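Local coordinates for Non-structural polyprotein (Sindbis virus, PDB 4GUA), which is a precursor polyprotein that joins the nsP2 cysteine protease to the macro and zinc-binding domains of nsP3 and probably supports viral RNA replication, at residues A[61-73]-A[120-132]. Numbering follows the deposited sequence.
Sequences IKFFGMDLTSGLF and FQLAGKGTQLDLQ
In the protease part of the chain (peptidase family C9), the C-terminal end of helix 52-64 is met by the segment around strand 128-129, Q128 and L129 donating to the last-turn carbonyls of K62 and F63. L129 N donates to F63 O at 2.8 Å, nearly straight at 169° and in the carbonyl plane. One residue earlier, the amide of Q128 reaches the preceding carbonyl, NE2 to K62 O at 2.7 Å, with a more bent N-H...O angle of 150°. The side chain gets there because CG stands anti to the backbone N (chi1 -177°) and the chain runs on extended; the amide is further fixed by R137 at OE1 and by S140 O at NE2. G65, with positive phi, is the first residue beyond the helix and turns the chain away, and L131 closes over this turn, its CD1 3.4 Å from F64 O. The F63 ring turns its edge to the backbone carbonyls of G126 and T127, CD2 lying 3.5 Å from T127 O and CE2 close to G126 O.

Next to these backbone bonds is a small apolar cluster. F64 and F120 cross at about a right angle, F64 CB 3.9 Å from F120 CE1, while L129 CD2 sits over one face of the F120 ring, offset toward its rim, and also meets the edge of the F64 ring. M66 CE adds a contact of 3.8 Å to F120 CZ, and the L72 and F120 side chains come at each other from opposite directions, L72 CD1 meeting F120 CE1.

Strand 128-129 pairs antiparallel with strand 136-137, so the helix end is tied to a two-stranded hairpin; L129 O and K62 NZ both bond to N144 beyond it. Helix 107-113 packs on M66, L72 and F120 through L113, and helix 237-257 touches K62 through Q239.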
ATOM      1  N   ILE A  61      12.427 -15.184   6.456  1.00 50.57           N
ATOM      2  CA  ILE A  61      12.139 -14.565   7.742  1.00 51.94           C
ATOM      3  C   ILE A  61      12.397 -15.549   8.875  1.00 50.97           C
ATOM      4  O   ILE A  61      12.947 -15.190   9.910  1.00 45.67           O
ATOM      5  CB  ILE A  61      10.680 -14.101   7.851  1.00 53.00           C
ATOM      6  CG1 ILE A  61      10.364 -13.045   6.794  1.00 48.29           C
ATOM      7  CG2 ILE A  61      10.409 -13.546   9.251  1.00 53.11           C
ATOM      8  CD1 ILE A  61       8.915 -12.590   6.820  1.00 43.78           C
ATOM      9  N   LYS A  62      11.995 -16.796   8.681  1.00 52.73           N
ATOM     10  CA  LYS A  62      12.118 -17.788   9.737  1.00 54.18           C
ATOM     11  C   LYS A  62      13.563 -18.129  10.087  1.00 56.89           C
ATOM     12  O   LYS A  62      13.885 -18.268  11.254  1.00 63.64           O
ATOM     13  CB  LYS A  62      11.340 -19.050   9.370  1.00 55.06           C
ATOM     14  CG  LYS A  62       9.865 -18.980   9.721  1.00 52.17           C
ATOM     15  CD  LYS A  62       9.676 -18.859  11.232  1.00 49.40           C
ATOM     16  CE  LYS A  62       8.266 -18.497  11.603  1.00 41.04           C
ATOM     17  NZ  LYS A  62       8.067 -17.043  11.400  1.00 43.31           N
ATOM     18  N   PHE A  63      14.429 -18.275   9.090  1.00 54.16           N
ATOM     19  CA  PHE A  63      15.836 -18.592   9.351  1.00 55.82           C
ATOM     20  C   PHE A  63      16.702 -17.383   9.718  1.00 56.46           C
ATOM     21  O   PHE A  63      17.494 -17.442  10.651  1.00 63.06           O
ATOM     22  CB  PHE A  63      16.458 -19.320   8.154  1.00 57.04           C
ATOM     23  CG  PHE A  63      16.174 -20.790   8.130  1.00 58.72           C
ATOM     24  CD1 PHE A  63      15.038 -21.283   7.512  1.00 63.12           C
ATOM     25  CD2 PHE A  63      17.034 -21.682   8.746  1.00 53.95           C
ATOM     26  CE1 PHE A  63      14.774 -22.640   7.499  1.00 61.96           C
ATOM     27  CE2 PHE A  63      16.772 -23.036   8.740  1.00 51.11           C
ATOM     28  CZ  PHE A  63      15.639 -23.516   8.117  1.00 55.54           C
ATOM     29  N   PHE A  64      16.593 -16.319   8.932  1.00 51.66           N
ATOM     30  CA  PHE A  64      17.442 -15.140   9.098  1.00 49.19           C
ATOM     31  C   PHE A  64      16.793 -13.925   9.789  1.00 54.66           C
ATOM     32  O   PHE A  64      17.429 -12.883   9.938  1.00 53.58           O
ATOM     33  CB  PHE A  64      18.024 -14.754   7.744  1.00 46.32           C
ATOM     34  CG  PHE A  64      18.585 -15.927   6.988  1.00 57.84           C
ATOM     35  CD1 PHE A  64      19.608 -16.687   7.528  1.00 58.11           C
ATOM     36  CD2 PHE A  64      18.078 -16.283   5.752  1.00 62.65           C
ATOM     37  CE1 PHE A  64      20.122 -17.771   6.850  1.00 55.17           C
ATOM     38  CE2 PHE A  64      18.594 -17.367   5.070  1.00 64.91           C
ATOM     39  CZ  PHE A  64      19.618 -18.109   5.622  1.00 60.33           C
ATOM     40  N   GLY A  65      15.536 -14.051  10.199  1.00 52.43           N
ATOM     41  CA  GLY A  65      14.836 -12.951  10.847  1.00 49.52           C
ATOM     42  C   GLY A  65      14.655 -11.687  10.015  1.00 51.79           C
ATOM     43  O   GLY A  65      14.463 -10.601  10.566  1.00 51.65           O
ATOM     44  N   MET A  66      14.712 -11.821   8.694  1.00 57.44           N
ATOM     45  CA  MET A  66      14.460 -10.705   7.785  1.00 55.58           C
ATOM     46  C   MET A  66      13.745 -11.199   6.532  1.00 55.75           C
ATOM     47  O   MET A  66      13.830 -12.379   6.184  1.00 54.56           O
ATOM     48  CB  MET A  66      15.764 -10.034   7.393  1.00 58.54           C
ATOM     49  CG  MET A  66      16.381  -9.211   8.511  1.00 70.19           C
ATOM     50  SD  MET A  66      17.985  -8.526   8.071  1.00 77.42           S
ATOM     51  CE  MET A  66      18.644  -9.913   7.171  1.00 61.22           C
ATOM     52  N   ASP A  67      13.042 -10.307   5.843  1.00 55.50           N
ATOM     53  CA  ASP A  67      12.321 -10.720   4.646  1.00 59.26           C
ATOM     54  C   ASP A  67      13.200 -10.530   3.403  1.00 56.21           C
ATOM     55  O   ASP A  67      14.353 -10.126   3.501  1.00 52.80           O
ATOM     56  CB  ASP A  67      10.968  -9.989   4.529  1.00 56.61           C
ATOM     57  CG  ASP A  67      11.104  -8.555   4.049  1.00 61.51           C
ATOM     58  OD1 ASP A  67      12.236  -8.135   3.731  1.00 58.06           O
ATOM     59  OD2 ASP A  67      10.073  -7.841   3.997  1.00 67.65           O
ATOM     60  N   LEU A  68      12.653 -10.848   2.239  1.00 54.71           N
ATOM     61  CA  LEU A  68      13.435 -10.917   1.007  1.00 51.88           C
ATOM     62  C   LEU A  68      13.997  -9.574   0.540  1.00 50.25           C
ATOM     63  O   LEU A  68      14.905  -9.539  -0.288  1.00 56.99           O
ATOM     64  CB  LEU A  68      12.588 -11.543  -0.109  1.00 47.30           C
ATOM     65  CG  LEU A  68      12.255 -13.021   0.115  1.00 47.95           C
ATOM     66  CD1 LEU A  68      11.304 -13.537  -0.958  1.00 46.24           C
ATOM     67  CD2 LEU A  68      13.518 -13.881   0.178  1.00 49.62           C
ATOM     68  N   THR A  69      13.465  -8.471   1.050  1.00 48.31           N
ATOM     69  CA  THR A  69      13.960  -7.163   0.630  1.00 48.12           C
ATOM     70  C   THR A  69      15.342  -6.929   1.210  1.00 48.80           C
ATOM     71  O   THR A  69      16.031  -5.993   0.820  1.00 48.60           O
ATOM     72  CB  THR A  69      13.023  -6.012   1.037  1.00 43.11           C
ATOM     73  OG1 THR A  69      12.944  -5.939   2.458  1.00 52.17           O
ATOM     74  CG2 THR A  69      11.638  -6.224   0.463  1.00 44.60           C
ATOM     75  N   SER A  70      15.744  -7.787   2.141  1.00 51.97           N
ATOM     76  CA  SER A  70      17.093  -7.754   2.682  1.00 56.28           C
ATOM     77  C   SER A  70      18.120  -8.062   1.594  1.00 61.26           C
ATOM     78  O   SER A  70      19.253  -7.592   1.651  1.00 68.52           O
ATOM     79  CB  SER A  70      17.235  -8.781   3.797  1.00 59.74           C
ATOM     80  OG  SER A  70      17.188 -10.100   3.266  1.00 61.62           O
ATOM     81  N   GLY A  71      17.711  -8.849   0.606  1.00 59.32           N
ATOM     82  CA  GLY A  71      18.596  -9.273  -0.463  1.00 67.26           C
ATOM     83  C   GLY A  71      19.291 -10.606  -0.212  1.00 63.35           C
ATOM     84  O   GLY A  71      20.082 -11.074  -1.038  1.00 53.98           O
ATOM     85  N   LEU A  72      18.991 -11.228   0.923  1.00 58.87           N
ATOM     86  CA  LEU A  72      19.659 -12.469   1.303  1.00 61.32           C
ATOM     87  C   LEU A  72      19.544 -13.573   0.258  1.00 62.37           C
ATOM     88  O   LEU A  72      20.493 -14.316   0.042  1.00 66.55           O
ATOM     89  CB  LEU A  72      19.123 -12.964   2.642  1.00 60.16           C
ATOM     90  CG  LEU A  72      19.717 -12.256   3.856  1.00 62.08           C
ATOM     91  CD1 LEU A  72      18.974 -12.630   5.122  1.00 67.38           C
ATOM     92  CD2 LEU A  72      21.175 -12.617   3.990  1.00 61.52           C
ATOM     93  N   PHE A  73      18.373 -13.711  -0.345  1.00 55.25           N
ATOM     94  CA  PHE A  73      18.168 -14.697  -1.406  1.00 56.77           C
ATOM     95  C   PHE A  73      18.262 -14.142  -2.837  1.00 58.48           C
ATOM     96  O   PHE A  73      17.838 -14.807  -3.781  1.00 54.39           O
ATOM     97  CB  PHE A  73      16.879 -15.481  -1.181  1.00 56.66           C
ATOM     98  CG  PHE A  73      17.029 -16.582  -0.177  1.00 53.40           C
ATOM     99  CD1 PHE A  73      17.664 -17.760  -0.521  1.00 48.74           C
ATOM    100  CD2 PHE A  73      16.557 -16.435   1.113  1.00 53.62           C
ATOM    101  CE1 PHE A  73      17.814 -18.777   0.401  1.00 52.09           C
ATOM    102  CE2 PHE A  73      16.703 -17.452   2.040  1.00 51.84           C
ATOM    103  CZ  PHE A  73      17.333 -18.620   1.685  1.00 53.88           C
ATOM    104  N   PHE A 120      25.355 -13.804  11.923  1.00 58.78           N
ATOM    105  CA  PHE A 120      25.421 -14.254  10.533  1.00 60.25           C
ATOM    106  C   PHE A 120      26.763 -14.893  10.223  1.00 55.32           C
ATOM    107  O   PHE A 120      26.830 -15.958   9.614  1.00 57.40           O
ATOM    108  CB  PHE A 120      25.178 -13.091   9.558  1.00 63.57           C
ATOM    109  CG  PHE A 120      23.729 -12.814   9.289  1.00 65.11           C
ATOM    110  CD1 PHE A 120      23.006 -13.628   8.440  1.00 66.72           C
ATOM    111  CD2 PHE A 120      23.092 -11.741   9.884  1.00 70.39           C
ATOM    112  CE1 PHE A 120      21.669 -13.382   8.191  1.00 68.12           C
ATOM    113  CE2 PHE A 120      21.750 -11.486   9.636  1.00 68.99           C
ATOM    114  CZ  PHE A 120      21.042 -12.308   8.791  1.00 67.57           C
ATOM    115  N   GLN A 121      27.835 -14.236  10.642  1.00 58.84           N
ATOM    116  CA  GLN A 121      29.170 -14.783  10.467  1.00 62.64           C
ATOM    117  C   GLN A 121      29.477 -15.973  11.380  1.00 63.18           C
ATOM    118  O   GLN A 121      30.209 -16.889  10.980  1.00 62.60           O
ATOM    119  CB  GLN A 121      30.195 -13.670  10.686  1.00 61.44           C
ATOM    120  CG  GLN A 121      31.578 -14.147  11.057  1.00 64.43           C
ATOM    121  CD  GLN A 121      32.603 -13.041  10.958  1.00 64.67           C
ATOM    122  OE1 GLN A 121      32.346 -12.000  10.354  1.00 55.77           O
ATOM    123  NE2 GLN A 121      33.761 -13.245  11.583  1.00 70.40           N
ATOM    124  N   LEU A 122      28.938 -15.961  12.601  1.00 59.60           N
ATOM    125  CA  LEU A 122      29.286 -17.006  13.563  1.00 61.62           C
ATOM    126  C   LEU A 122      28.326 -18.196  13.673  1.00 63.08           C
ATOM    127  O   LEU A 122      28.654 -19.193  14.316  1.00 60.20           O
ATOM    128  CB  LEU A 122      29.434 -16.372  14.953  1.00 67.52           C
ATOM    129  CG  LEU A 122      30.487 -15.265  15.084  1.00 61.68           C
ATOM    130  CD1 LEU A 122      30.343 -14.552  16.418  1.00 61.48           C
ATOM    131  CD2 LEU A 122      31.882 -15.840  14.920  1.00 57.85           C
ATOM    132  N   ALA A 123      27.174 -18.134  13.019  1.00 68.60           N
ATOM    133  CA  ALA A 123      26.208 -19.219  13.132  1.00 63.77           C
ATOM    134  C   ALA A 123      26.652 -20.408  12.295  1.00 69.56           C
ATOM    135  O   ALA A 123      27.465 -20.265  11.378  1.00 76.60           O
ATOM    136  CB  ALA A 123      24.841 -18.751  12.700  1.00 63.08           C
ATOM    137  N   GLY A 124      26.094 -21.578  12.593  1.00 62.83           N
ATOM    138  CA  GLY A 124      26.348 -22.765  11.796  1.00 60.68           C
ATOM    139  C   GLY A 124      25.372 -22.827  10.639  1.00 68.71           C
ATOM    140  O   GLY A 124      24.473 -21.990  10.535  1.00 73.33           O
ATOM    141  N   LYS A 125      25.508 -23.846   9.799  1.00 69.27           N
ATOM    142  CA  LYS A 125      24.650 -23.973   8.636  1.00 65.87           C
ATOM    143  C   LYS A 125      23.357 -24.655   9.033  1.00 67.26           C
ATOM    144  O   LYS A 125      23.355 -25.593   9.830  1.00 62.93           O
ATOM    145  CB  LYS A 125      25.337 -24.770   7.513  1.00 74.80           C
ATOM    146  CG  LYS A 125      26.541 -24.098   6.815  1.00 88.86           C
ATOM    147  CD  LYS A 125      26.115 -22.979   5.835  1.00 92.22           C
ATOM    148  CE  LYS A 125      27.308 -22.222   5.219  1.00 77.81           C
ATOM    149  NZ  LYS A 125      26.951 -21.544   3.926  1.00 62.27           N
ATOM    150  N   GLY A 126      22.254 -24.145   8.489  1.00 67.24           N
ATOM    151  CA  GLY A 126      20.953 -24.768   8.635  1.00 65.31           C
ATOM    152  C   GLY A 126      20.247 -24.490   9.945  1.00 64.93           C
ATOM    153  O   GLY A 126      19.250 -25.145  10.282  1.00 65.78           O
ATOM    154  N   THR A 127      20.706 -23.472  10.659  1.00 64.41           N
ATOM    155  CA  THR A 127      20.145 -23.176  11.966  1.00 64.52           C
ATOM    156  C   THR A 127      19.363 -21.883  11.874  1.00 58.00           C
ATOM    157  O   THR A 127      19.635 -21.042  11.017  1.00 58.26           O
ATOM    158  CB  THR A 127      21.238 -23.025  13.056  1.00 72.74           C
ATOM    159  OG1 THR A 127      22.272 -22.133  12.605  1.00 75.50           O
ATOM    160  CG2 THR A 127      21.828 -24.381  13.415  1.00 70.40           C
ATOM    161  N   GLN A 128      18.367 -21.748  12.741  1.00 56.20           N
ATOM    162  CA  GLN A 128      17.597 -20.521  12.852  1.00 58.13           C
ATOM    163  C   GLN A 128      18.371 -19.491  13.677  1.00 60.65           C
ATOM    164  O   GLN A 128      18.818 -19.774  14.788  1.00 62.27           O
ATOM    165  CB  GLN A 128      16.251 -20.820  13.498  1.00 56.53           C
ATOM    166  CG  GLN A 128      15.328 -19.635  13.592  1.00 59.01           C
ATOM    167  CD  GLN A 128      13.959 -20.029  14.103  1.00 61.21           C
ATOM    168  OE1 GLN A 128      13.847 -20.853  15.000  1.00 62.56           O
ATOM    169  NE2 GLN A 128      12.913 -19.443  13.539  1.00 66.45           N
ATOM    170  N   LEU A 129      18.520 -18.292  13.131  1.00 55.70           N
ATOM    171  CA  LEU A 129      19.248 -17.233  13.810  1.00 53.12           C
ATOM    172  C   LEU A 129      18.335 -16.379  14.679  1.00 58.94           C
ATOM    173  O   LEU A 129      17.245 -16.003  14.259  1.00 63.48           O
ATOM    174  CB  LEU A 129      19.926 -16.329  12.783  1.00 50.03           C
ATOM    175  CG  LEU A 129      21.295 -16.776  12.266  1.00 48.32           C
ATOM    176  CD1 LEU A 129      21.395 -18.284  12.219  1.00 47.61           C
ATOM    177  CD2 LEU A 129      21.566 -16.174  10.897  1.00 43.06           C
ATOM    178  N   ASP A 130      18.766 -16.110  15.906  1.00 65.74           N
ATOM    179  CA  ASP A 130      18.135 -15.084  16.720  1.00 67.34           C
ATOM    180  C   ASP A 130      19.019 -13.845  16.587  1.00 69.88           C
ATOM    181  O   ASP A 130      20.124 -13.820  17.120  1.00 73.85           O
ATOM    182  CB  ASP A 130      18.055 -15.518  18.184  1.00 63.50           C
ATOM    183  CG  ASP A 130      17.187 -14.586  19.027  1.00 70.86           C
ATOM    184  OD1 ASP A 130      17.073 -13.388  18.685  1.00 69.11           O
ATOM    185  OD2 ASP A 130      16.629 -15.046  20.047  1.00 76.65           O
ATOM    186  N   LEU A 131      18.542 -12.820  15.885  1.00 67.14           N
ATOM    187  CA  LEU A 131      19.377 -11.653  15.594  1.00 69.34           C
ATOM    188  C   LEU A 131      19.661 -10.779  16.816  1.00 71.80           C
ATOM    189  O   LEU A 131      20.653 -10.042  16.855  1.00 64.88           O
ATOM    190  CB  LEU A 131      18.728 -10.788  14.518  1.00 67.29           C
ATOM    191  CG  LEU A 131      18.551 -11.419  13.139  1.00 66.42           C
ATOM    192  CD1 LEU A 131      18.036 -10.371  12.161  1.00 67.55           C
ATOM    193  CD2 LEU A 131      19.839 -12.047  12.642  1.00 63.45           C
ATOM    194  N   GLN A 132      18.799 -10.884  17.819  1.00 80.15           N
ATOM    195  CA  GLN A 132      18.867 -10.027  18.996  1.00 82.91           C
ATOM    196  C   GLN A 132      19.724 -10.659  20.083  1.00 86.11           C
ATOM    197  O   GLN A 132      20.719 -10.073  20.508  1.00 95.97           O
ATOM    198  CB  GLN A 132      17.465  -9.686  19.500  1.00 84.02           C
ATOM    199  CG  GLN A 132      16.663  -8.876  18.488  1.00 87.65           C
ATOM    200  CD  GLN A 132      16.010  -9.739  17.414  1.00 93.28           C
ATOM    201  OE1 GLN A 132      16.149 -10.966  17.408  1.00 97.11           O
ATOM    202  NE2 GLN A 132      15.328  -9.092  16.473  1.00 89.74           N
TER